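Local coordinates for protein globin II, extracellular (Lumbricus terrestris, PDB 1X9F) that carries a carbon monoxide-ligated haem in a globin fold and probably binds and transports oxygen as one subunit of the giant extracellular haemoglobin of the earthworm, at residues H115-A118 / A119-R123. Sequence-based numbering, arbitrary orientation.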
# COMPACT_ATOMS: atom_id res chain seq x y z
N HIS B 115 41.47 1.34 -19.70
CA HIS B 115 40.72 1.65 -20.88
C HIS B 115 39.29 1.15 -20.79
O HIS B 115 38.34 1.89 -21.08
CB HIS B 115 41.41 1.00 -22.06
CG HIS B 115 40.70 1.19 -23.34
ND1 HIS B 115 40.59 2.43 -23.94
CD2 HIS B 115 40.05 0.32 -24.15
CE1 HIS B 115 39.91 2.30 -25.07
NE2 HIS B 115 39.58 1.03 -25.22
N VAL B 116 39.15 -0.11 -20.40
CA VAL B 116 37.86 -0.73 -20.25
C VAL B 116 37.09 -0.07 -19.10
O VAL B 116 35.91 0.23 -19.24
CB VAL B 116 37.99 -2.26 -20.09
CG1 VAL B 116 36.64 -2.91 -19.91
CG2 VAL B 116 38.70 -2.86 -21.31
N VAL B 117 37.77 0.19 -17.98
CA VAL B 117 37.15 0.88 -16.85
C VAL B 117 36.66 2.28 -17.24
O VAL B 117 35.53 2.65 -16.91
CB VAL B 117 38.07 0.89 -15.60
CG1 VAL B 117 37.61 1.93 -14.59
CG2 VAL B 117 38.09 -0.49 -14.95
N ALA B 118 37.49 3.04 -17.95
CA ALA B 118 37.09 4.35 -18.48
C ALA B 118 35.80 4.28 -19.30
O ALA B 118 34.92 5.13 -19.17
CB ALA B 118 38.21 4.96 -19.31
N ALA B 119 35.70 3.26 -20.16
CA ALA B 119 34.52 3.06 -20.98
C ALA B 119 33.29 2.69 -20.14
O ALA B 119 32.23 3.29 -20.29
CB ALA B 119 34.78 2.02 -22.03
N GLN B 120 33.46 1.71 -19.25
CA GLN B 120 32.43 1.27 -18.30
C GLN B 120 31.79 2.39 -17.48
O GLN B 120 30.58 2.38 -17.25
CB GLN B 120 33.05 0.28 -17.32
CG GLN B 120 33.24 -1.10 -17.89
CD GLN B 120 31.94 -1.84 -18.01
OE1 GLN B 120 31.09 -1.76 -17.13
NE2 GLN B 120 31.77 -2.58 -19.10
N LEU B 121 32.60 3.34 -17.02
CA LEU B 121 32.12 4.38 -16.13
C LEU B 121 31.99 5.74 -16.81
O LEU B 121 31.53 6.69 -16.18
CB LEU B 121 33.01 4.50 -14.90
CG LEU B 121 33.36 3.20 -14.17
CD1 LEU B 121 34.50 3.43 -13.20
CD2 LEU B 121 32.15 2.59 -13.45
N GLY B 122 32.39 5.82 -18.08
CA GLY B 122 32.35 7.09 -18.81
C GLY B 122 33.24 8.14 -18.16
O GLY B 122 34.44 7.93 -18.02
N ARG B 123 32.64 9.25 -17.75
CA ARG B 123 33.38 10.34 -17.10
C ARG B 123 33.87 9.98 -15.71
O ARG B 123 34.96 10.40 -15.30
CB ARG B 123 32.53 11.60 -17.01
CG ARG B 123 32.19 12.22 -18.35
CD ARG B 123 31.76 13.67 -18.28
NE ARG B 123 31.77 14.30 -19.60
CZ ARG B 123 31.71 15.60 -19.82
NH1 ARG B 123 31.64 16.46 -18.81
NH2 ARG B 123 31.72 16.06 -21.07
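Val117 and Leu121, one helical turn apart, lie side by side and point the same way, and their apolar branches meet where CG1 of Val117 comes within 3.7 Å of CD1 of Leu121. The valine presents that methyl because CG1 stands anti to its own backbone N (chi1 163°), leaving CG2 beside the N. Close by, the CG of Leu121 passes alongside the carbonyl of Val117. Gln120 behaves similarly one residue earlier: its CG rests 3.3 Å from the O of Val116, after which the chain bends at chi2 and carries the amide away from the preceding turn.

Beneath the side chains runs the i to i+4 bonding of an alpha-helix, the last turn of helix 103-121 of the globin fold. Gln120 N reaches Val116 O at 2.9 Å with an N-H...O angle of 175°. Ala119 N donates to His115 O at 3.1 Å and Leu121 N to Val117 O at 3.0 Å, both less straight at the hydrogen than the bond between them. The helical path then breaks at Gly122, whose positive phi (62°) is a conformation that glycine adopts readily; its N makes a weak hydrogen bond to Ala119 O, 3.4 Å away.

Further out, the side chains of this helix end meet two other helices of the globin. Val116, buried, packs on Phe29, Ala32 and Ile33 of helix 23-40, while Leu121 leans on Glu15, Arg18 and Ala19 of helix 6-20, and Gln120 touches both of these helices. Tyr125, in the loop that follows, packs against Val117 and Ala118.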